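PDB 5NFM: YrbA from Sinorhizobium meliloti 2011, which binds divalent metal cations, copper(II) among them, and belongs to the BolA-like protein family. Local coordinates for residues A[47-52]-A[69-74]; A[17-22]-A[33-38]. All blocks are in the same frame, centred on the assembly; numbering follows the deposited sequence. Where two conformers were deposited one is given.

Contact 1 of 2, residues A[47-52]-A[69-74]; sequences QQHQMV and LQTSAP
Q48 and T71 carry the direct polar link between helix 45-56 and strand 67-72. T71 OG1, turned by chi1 of 51° into the position between its backbone N and carbonyl carbon, donates to Q48 OE1 at 2.7 Å, meeting the amide oxygen from a direction tilted 33° off the carbonyl plane. Water 1 gives OE1 a second hydrogen bond and also donates to T71 O, while Q48 NE2 is bound to F40 O. Both ends of the amide are thus engaged, which should fix its flip. Water 2 sits in the plane of the H49 ring at its edge, 2.9 Å from NE2, and accepts from T71 N, so the strand's backbone N-H is served through solvent.

The same imidazole makes a CH-pi contact: L69 CB stands 3.8 Å from the ring centroid and almost on the normal, while L69 CD1 runs back against H49 CB at 3.7 Å. Apolar packing adds V52 CG1, 3.8 Å from L69 CD2, and V52 CG2, which meets T71 CG2 tip to tip at 4.1 Å. An alanine in place of H49 would probably leave L69 CB without the ring face it packs against and water 2 with one anchor fewer.

Segment 47-52 of the helix crosses strand residues 69-72 at 114°, on the side of the sheet that L69 and T71 face. This is the helix-on-sheet packing of a beta-alpha-beta crossover, in which helix 45-56 links parallel neighbours 31-36 and 67-72, as in the BolA fold.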
ATOM      1  N   GLN A  47       2.379   9.703   7.982  1.00  1.67           N
ATOM      2  CA  GLN A  47       2.784   8.580   8.831  1.00  1.64           C
ATOM      3  C   GLN A  47       2.214   7.251   8.328  1.00  1.65           C
ATOM      4  O   GLN A  47       2.895   6.212   8.374  1.00  1.98           O
ATOM      5  CB  GLN A  47       2.325   8.823  10.272  1.00  2.05           C
ATOM      6  CG  GLN A  47       3.104   9.920  10.987  1.00  2.35           C
ATOM      7  CD  GLN A  47       2.491  10.307  12.321  1.00  2.75           C
ATOM      8  OE1 GLN A  47       1.276  10.222  12.526  1.00  2.67           O
ATOM      9  NE2 GLN A  47       3.329  10.782  13.224  1.00  4.82           N
ATOM     10  N   GLN A  48       0.957   7.258   7.880  1.00  1.54           N
ATOM     11  CA  GLN A  48       0.342   6.041   7.353  1.00  1.56           C
ATOM     12  C   GLN A  48       1.065   5.582   6.092  1.00  1.50           C
ATOM     13  O   GLN A  48       1.350   4.391   5.908  1.00  1.84           O
ATOM     14  CB  GLN A  48      -1.135   6.302   7.035  1.00  1.73           C
ATOM     15  CG  GLN A  48      -1.966   6.633   8.262  1.00  1.89           C
ATOM     16  CD  GLN A  48      -3.319   7.253   7.930  1.00  1.54           C
ATOM     17  OE1 GLN A  48      -3.580   7.656   6.792  1.00  2.13           O
ATOM     18  NE2 GLN A  48      -4.188   7.337   8.928  1.00  2.15           N
ATOM     19  N   HIS A  49       1.341   6.528   5.192  1.00  1.57           N
ATOM     20  CA  HIS A  49       2.015   6.161   3.954  1.00  1.51           C
ATOM     21  C   HIS A  49       3.410   5.620   4.236  1.00  1.66           C
ATOM     22  O   HIS A  49       3.852   4.671   3.579  1.00  1.86           O
ATOM     23  CB  HIS A  49       2.017   7.334   2.976  1.00  1.89           C
ATOM     24  CG  HIS A  49       0.639   7.701   2.535  1.00  2.29           C
ATOM     25  ND1 HIS A  49       0.383   8.666   1.589  1.00  2.87           N
ATOM     26  CD2 HIS A  49      -0.567   7.241   2.956  1.00  2.35           C
ATOM     27  CE1 HIS A  49      -0.929   8.780   1.452  1.00  3.33           C
ATOM     28  NE2 HIS A  49      -1.528   7.935   2.274  1.00  2.83           N
ATOM     29  N   GLN A  50       4.100   6.171   5.245  1.00  1.62           N
ATOM     30  CA  GLN A  50       5.395   5.625   5.641  1.00  1.63           C
ATOM     31  C   GLN A  50       5.286   4.139   5.989  1.00  1.69           C
ATOM     32  O   GLN A  50       6.171   3.342   5.642  1.00  1.94           O
ATOM     33  CB  GLN A  50       5.960   6.421   6.828  1.00  1.65           C
ATOM     34  CG  GLN A  50       7.345   5.955   7.265  1.00  1.83           C
ATOM     35  CD  GLN A  50       8.376   6.208   6.179  1.00  1.74           C
ATOM     36  OE1 GLN A  50       8.593   7.363   5.779  1.00  1.92           O
ATOM     37  NE2 GLN A  50       9.000   5.148   5.677  1.00  2.51           N
ATOM     38  N   MET A  51       4.230   3.755   6.714  1.00  1.83           N
ATOM     39  CA  MET A  51       4.052   2.347   7.070  1.00  1.89           C
ATOM     40  C   MET A  51       3.873   1.477   5.832  1.00  1.72           C
ATOM     41  O   MET A  51       4.342   0.330   5.800  1.00  2.12           O
ATOM     42  CB  MET A  51       2.857   2.186   8.007  1.00  2.34           C
ATOM     43  CG  MET A  51       3.096   2.814   9.367  1.00  3.03           C
ATOM     44  SD  MET A  51       1.671   2.683  10.458  1.00  7.68           S
ATOM     45  CE  MET A  51       1.648   0.921  10.759  1.00 11.69           C
ATOM     46  N   VAL A  52       3.174   1.988   4.812  1.00  1.76           N
ATOM     47  CA  VAL A  52       3.002   1.223   3.578  1.00  1.72           C
ATOM     48  C   VAL A  52       4.331   1.096   2.832  1.00  1.68           C
ATOM     49  O   VAL A  52       4.690   0.006   2.374  1.00  2.20           O
ATOM     50  CB  VAL A  52       1.896   1.827   2.692  1.00  2.09           C
ATOM     51  CG1 VAL A  52       1.755   0.990   1.412  1.00  2.90           C
ATOM     52  CG2 VAL A  52       0.565   1.875   3.448  1.00  2.50           C
ATOM     53  N   LEU A  69      -1.173   6.213  -3.111  1.00  2.95           N
ATOM     54  CA  LEU A  69      -1.719   5.676  -1.873  1.00  2.87           C
ATOM     55  C   LEU A  69      -2.953   6.417  -1.365  1.00  2.93           C
ATOM     56  O   LEU A  69      -3.042   7.652  -1.422  1.00  3.67           O
ATOM     57  CB  LEU A  69      -0.664   5.711  -0.761  1.00  3.73           C
ATOM     58  CG  LEU A  69       0.567   4.825  -0.988  1.00  4.42           C
ATOM     59  CD1 LEU A  69       1.602   5.043   0.103  1.00  5.67           C
ATOM     60  CD2 LEU A  69       0.182   3.354  -1.062  1.00  7.45           C
ATOM     61  N   GLN A  70      -3.881   5.635  -0.823  0.83  2.72           N
ATOM     62  CA  GLN A  70      -5.004   6.126  -0.039  0.83  2.81           C
ATOM     63  C   GLN A  70      -5.076   5.260   1.207  0.83  2.49           C
ATOM     64  O   GLN A  70      -5.122   4.030   1.099  0.83  4.17           O
ATOM     65  CB  GLN A  70      -6.287   5.994  -0.864  0.83  6.90           C
ATOM     66  CG  GLN A  70      -7.591   6.264  -0.166  0.83 18.53           C
ATOM     67  CD  GLN A  70      -8.775   5.968  -1.076  0.83 20.72           C
ATOM     68  OE1 GLN A  70      -8.602   5.575  -2.232  0.83 22.08           O
ATOM     69  NE2 GLN A  70      -9.982   6.146  -0.556  0.83 29.79           N
ATOM     70  N   THR A  71      -5.063   5.885   2.380  1.00  2.21           N
ATOM     71  CA  THR A  71      -5.060   5.147   3.629  1.00  2.12           C
ATOM     72  C   THR A  71      -6.095   5.716   4.588  1.00  1.97           C
ATOM     73  O   THR A  71      -6.446   6.900   4.541  1.00  2.47           O
ATOM     74  CB  THR A  71      -3.662   5.179   4.275  1.00  2.28           C
ATOM     75  OG1 THR A  71      -3.195   6.526   4.347  1.00  2.37           O
ATOM     76  CG2 THR A  71      -2.663   4.363   3.465  1.00  2.93           C
ATOM     77  N   SER A  72      -6.555   4.859   5.497  1.00  2.15           N
ATOM     78  CA  SER A  72      -7.529   5.265   6.500  1.00  2.34           C
ATOM     79  C   SER A  72      -7.606   4.185   7.570  1.00  2.06           C
ATOM     80  O   SER A  72      -7.130   3.060   7.392  1.00  2.53           O
ATOM     81  CB  SER A  72      -8.915   5.464   5.878  1.00  2.97           C
ATOM     82  OG  SER A  72      -9.333   4.274   5.230  1.00  4.25           O
ATOM     83  N   ALA A  73      -8.238   4.544   8.683  1.00  2.45           N
ATOM     84  CA  ALA A  73      -8.612   3.575   9.695  1.00  2.71           C
ATOM     85  C   ALA A  73     -10.011   3.033   9.402  1.00  2.58           C
ATOM     86  O   ALA A  73     -10.823   3.714   8.768  1.00  3.42           O
ATOM     87  CB  ALA A  73      -8.596   4.223  11.078  1.00  4.40           C
ATOM     88  N   PRO A  74     -10.329   1.822   9.873  1.00  2.70           N
ATOM     89  CA  PRO A  74     -11.642   1.233   9.582  1.00  3.28           C
ATOM     90  C   PRO A  74     -12.814   2.100  10.020  1.00  3.77           C
ATOM     91  O   PRO A  74     -12.831   2.677  11.111  1.00  4.47           O
ATOM     92  CB  PRO A  74     -11.613  -0.090  10.359  1.00  5.46           C
ATOM     93  CG  PRO A  74     -10.164  -0.454  10.403  1.00  4.59           C
ATOM     94  CD  PRO A  74      -9.438   0.857  10.543  1.00  3.48           C
TER
HETATM   95  O   HOH W   1      -5.251   9.295   5.203  1.00  3.44           O
HETATM   96  O   HOH W   2      -4.375   8.689   2.393  1.00  3.15           O

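Contact 2 of 2, residues A[17-22]-A[33-38]; sequences ARVTIR and AEVVAE
The R18 guanidinium has V36 over one of its faces: V36 CG1 comes within 3.8 Å of R18 NH2, and V36 CB lies above the plane toward the rim of the group. The two side chains run side by side and point the same way. A bend at chi3 (-51°) folds the arginine chain, so that the flat group lies along the valine. The E34 carboxylate, on the same face of the sheet, does not meet this charge; R18 NH2 and E34 OE2 stay 6.4 Å apart.

The strands that carry these groups run antiparallel, at 176°. R18 with V36 and T20 with E34 are hydrogen-bonded pairs, each joined by two reciprocal backbone bonds: R18 N to V36 O measures 2.8 Å, and T20 N to E34 O 2.9 Å. All four bonds are nearly straight. At the non-hydrogen-bonded pair between them, V19 with V35, a CA-H...O contact assists, V19 CA approaching E34 O at 3.3 Å. Water 3 binds T20 OG1 and donates a long bond to E34 O.

The other face is apolar. I21 CG1 is anti to the carbonyl carbon and beside the backbone N (chi1 -58°), which helps to bring CD1 against A33 CB at 3.4 Å, tighter than usual for two carbons. A17 CB touches V35 CG1 at 3.9 Å, and I10 of helix 5-13 packs on both V19 and V35.

The chemistry divides the hairpin by face: V19, I21, A33 and V35 form the apolar side, where helix 5-13 packs on V19 and V35, whereas R18, T20 and E34 put polar groups on the other, with V36 sheltered beside the arginine. Pairing itself rests on backbone bonds.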
ATOM      1  N   ALA A  17      -4.681  -5.487   7.758  1.00  4.23           N
ATOM      2  CA  ALA A  17      -5.049  -4.472   6.784  1.00  3.68           C
ATOM      3  C   ALA A  17      -5.998  -5.035   5.732  1.00  3.68           C
ATOM      4  O   ALA A  17      -5.902  -6.195   5.327  1.00  4.92           O
ATOM      5  CB  ALA A  17      -3.802  -3.936   6.085  1.00  4.45           C
ATOM      6  N   ARG A  18      -6.904  -4.173   5.269  1.00  3.36           N
ATOM      7  CA  ARG A  18      -7.701  -4.414   4.076  1.00  3.69           C
ATOM      8  C   ARG A  18      -7.058  -3.643   2.932  1.00  3.10           C
ATOM      9  O   ARG A  18      -6.794  -2.445   3.061  1.00  5.19           O
ATOM     10  CB  ARG A  18      -9.141  -3.936   4.262  1.00  6.09           C
ATOM     11  CG  ARG A  18      -9.895  -4.615   5.394  1.00 10.63           C
ATOM     12  CD  ARG A  18     -11.390  -4.612   5.131  1.00 20.58           C
ATOM     13  NE  ARG A  18     -11.880  -3.280   4.788  1.00 15.63           N
ATOM     14  CZ  ARG A  18     -12.328  -2.388   5.668  1.00 16.48           C
ATOM     15  NH1 ARG A  18     -12.359  -2.672   6.966  1.00 12.74           N
ATOM     16  NH2 ARG A  18     -12.749  -1.204   5.243  1.00 19.98           N
ATOM     17  N   VAL A  19      -6.817  -4.319   1.817  1.00  3.09           N
ATOM     18  CA  VAL A  19      -6.053  -3.752   0.713  1.00  2.81           C
ATOM     19  C   VAL A  19      -6.848  -3.890  -0.578  1.00  3.66           C
ATOM     20  O   VAL A  19      -7.375  -4.964  -0.879  1.00  5.37           O
ATOM     21  CB  VAL A  19      -4.687  -4.446   0.582  1.00  4.15           C
ATOM     22  CG1 VAL A  19      -3.897  -3.879  -0.585  1.00  6.09           C
ATOM     23  CG2 VAL A  19      -3.912  -4.327   1.881  1.00  6.85           C
ATOM     24  N   THR A  20      -6.891  -2.803  -1.353  1.00  3.26           N
ATOM     25  CA  THR A  20      -7.476  -2.782  -2.689  1.00  3.39           C
ATOM     26  C   THR A  20      -6.421  -2.230  -3.641  1.00  3.56           C
ATOM     27  O   THR A  20      -6.007  -1.079  -3.491  1.00  5.28           O
ATOM     28  CB  THR A  20      -8.723  -1.881  -2.703  1.00  5.14           C
ATOM     29  OG1 THR A  20      -9.654  -2.305  -1.691  1.00  6.91           O
ATOM     30  CG2 THR A  20      -9.404  -1.886  -4.067  1.00  7.29           C
ATOM     31  N   ILE A  21      -5.973  -3.043  -4.600  1.00  3.22           N
ATOM     32  CA  ILE A  21      -4.931  -2.659  -5.556  1.00  3.73           C
ATOM     33  C   ILE A  21      -5.573  -2.517  -6.929  1.00  3.22           C
ATOM     34  O   ILE A  21      -6.222  -3.460  -7.403  1.00  4.02           O
ATOM     35  CB  ILE A  21      -3.805  -3.717  -5.633  1.00  4.90           C
ATOM     36  CG1 ILE A  21      -3.144  -3.959  -4.267  1.00  5.26           C
ATOM     37  CG2 ILE A  21      -2.745  -3.326  -6.674  1.00  5.50           C
ATOM     38  CD1 ILE A  21      -2.573  -2.727  -3.611  1.00  7.51           C
ATOM     39  N   ARG A  22      -5.347  -1.374  -7.593  1.00  3.17           N
ATOM     40  CA  ARG A  22      -5.693  -1.255  -8.998  1.00  4.36           C
ATOM     41  C   ARG A  22      -4.451  -0.898  -9.799  1.00  3.38           C
ATOM     42  O   ARG A  22      -3.610  -0.098  -9.378  1.00  4.52           O
ATOM     43  CB  ARG A  22      -6.861  -0.299  -9.260  1.00 12.54           C
ATOM     44  CG  ARG A  22      -6.550   1.159  -9.225  1.00 22.64           C
ATOM     45  CD  ARG A  22      -7.839   1.954  -9.404  1.00 12.58           C
ATOM     46  NE  ARG A  22      -7.592   3.388  -9.441  1.00 10.49           N
ATOM     47  CZ  ARG A  22      -7.444   4.108 -10.548  1.00  9.38           C
ATOM     48  NH1 ARG A  22      -7.525   3.554 -11.753  1.00 16.18           N
ATOM     49  NH2 ARG A  22      -7.214   5.409 -10.450  1.00 12.66           N
ATOM     50  N   ALA A  33      -3.095   1.986  -4.495  1.00  4.26           N
ATOM     51  CA  ALA A  33      -3.451   1.098  -3.394  1.00  5.00           C
ATOM     52  C   ALA A  33      -4.268   1.856  -2.362  1.00  4.33           C
ATOM     53  O   ALA A  33      -3.888   2.956  -1.951  1.00  5.18           O
ATOM     54  CB  ALA A  33      -2.206   0.521  -2.713  1.00  7.10           C
ATOM     55  N   GLU A  34      -5.377   1.253  -1.934  1.00  3.54           N
ATOM     56  CA  GLU A  34      -6.088   1.683  -0.740  1.00  3.24           C
ATOM     57  C   GLU A  34      -5.779   0.688   0.369  1.00  2.91           C
ATOM     58  O   GLU A  34      -5.887  -0.525   0.162  1.00  4.56           O
ATOM     59  CB  GLU A  34      -7.595   1.758  -0.958  1.00  4.74           C
ATOM     60  CG  GLU A  34      -8.302   2.239   0.292  1.00  9.12           C
ATOM     61  CD  GLU A  34      -9.772   2.455   0.095  1.00 11.71           C
ATOM     62  OE1 GLU A  34     -10.304   2.108  -0.982  1.00 15.87           O
ATOM     63  OE2 GLU A  34     -10.398   2.987   1.031  1.00 13.03           O
ATOM     64  N   VAL A  35      -5.359   1.205   1.523  1.00  2.53           N
ATOM     65  CA  VAL A  35      -5.004   0.375   2.665  1.00  2.54           C
ATOM     66  C   VAL A  35      -5.756   0.901   3.877  1.00  2.44           C
ATOM     67  O   VAL A  35      -5.594   2.071   4.255  1.00  2.92           O
ATOM     68  CB  VAL A  35      -3.488   0.365   2.931  1.00  2.78           C
ATOM     69  CG1 VAL A  35      -3.153  -0.629   4.028  1.00  4.15           C
ATOM     70  CG2 VAL A  35      -2.710   0.054   1.651  1.00  3.61           C
ATOM     71  N   VAL A  36      -6.560   0.037   4.491  1.00  2.71           N
ATOM     72  CA  VAL A  36      -7.368   0.381   5.654  1.00  2.64           C
ATOM     73  C   VAL A  36      -6.883  -0.484   6.811  1.00  2.56           C
ATOM     74  O   VAL A  36      -6.889  -1.715   6.706  1.00  3.59           O
ATOM     75  CB  VAL A  36      -8.863   0.141   5.392  1.00  3.44           C
ATOM     76  CG1 VAL A  36      -9.685   0.558   6.603  1.00  4.40           C
ATOM     77  CG2 VAL A  36      -9.319   0.898   4.157  1.00  5.24           C
ATOM     78  N   ALA A  37      -6.442   0.145   7.901  1.00  2.54           N
ATOM     79  CA  ALA A  37      -5.827  -0.607   8.990  1.00  2.70           C
ATOM     80  C   ALA A  37      -6.056   0.122  10.305  1.00  2.48           C
ATOM     81  O   ALA A  37      -5.918   1.348  10.376  1.00  2.46           O
ATOM     82  CB  ALA A  37      -4.319  -0.770   8.761  1.00  4.00           C
ATOM     83  N   GLU A  38      -6.357  -0.642  11.359  1.00  2.81           N
ATOM     84  CA  GLU A  38      -6.566  -0.027  12.667  1.00  2.61           C
ATOM     85  C   GLU A  38      -5.329   0.723  13.151  1.00  2.69           C
ATOM     86  O   GLU A  38      -5.457   1.769  13.809  1.00  2.88           O
ATOM     87  CB  GLU A  38      -6.994  -1.091  13.678  1.00  3.08           C
ATOM     88  CG  GLU A  38      -7.373  -0.507  15.037  1.00  2.95           C
ATOM     89  CD  GLU A  38      -8.539   0.470  14.968  1.00  2.82           C
ATOM     90  OE1 GLU A  38      -9.476   0.219  14.168  1.00  3.57           O
ATOM     91  OE2 GLU A  38      -8.512   1.486  15.708  1.00  2.93           O
TER
HETATM   92  O   HOH W   3      -8.956  -1.423   0.914  1.00  7.80           O

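Overall arrangement
Contacts 1 and 2 have centres about 8 Å apart and share one mixed sheet, in which strand 31-36 lies between 18-23 and 67-72. Probable hydrogen bonds join them directly: Q70 N lies 2.9 Å from A33 O. Likewise V35 N lies 2.9 Å from Q70 O. P74 CD packs 3.5 Å from A37 C. Contact 2 closes the hairpin; contact 1 then lays the next helix against the third strand. The metals lie toward one end: the I21 side chain is about 8 Å from the lithium ion and that of L69 about 13 Å. H30, a ligand of both ions, precedes strand 31-36, and H65, the other copper ligand, precedes strand 67-72.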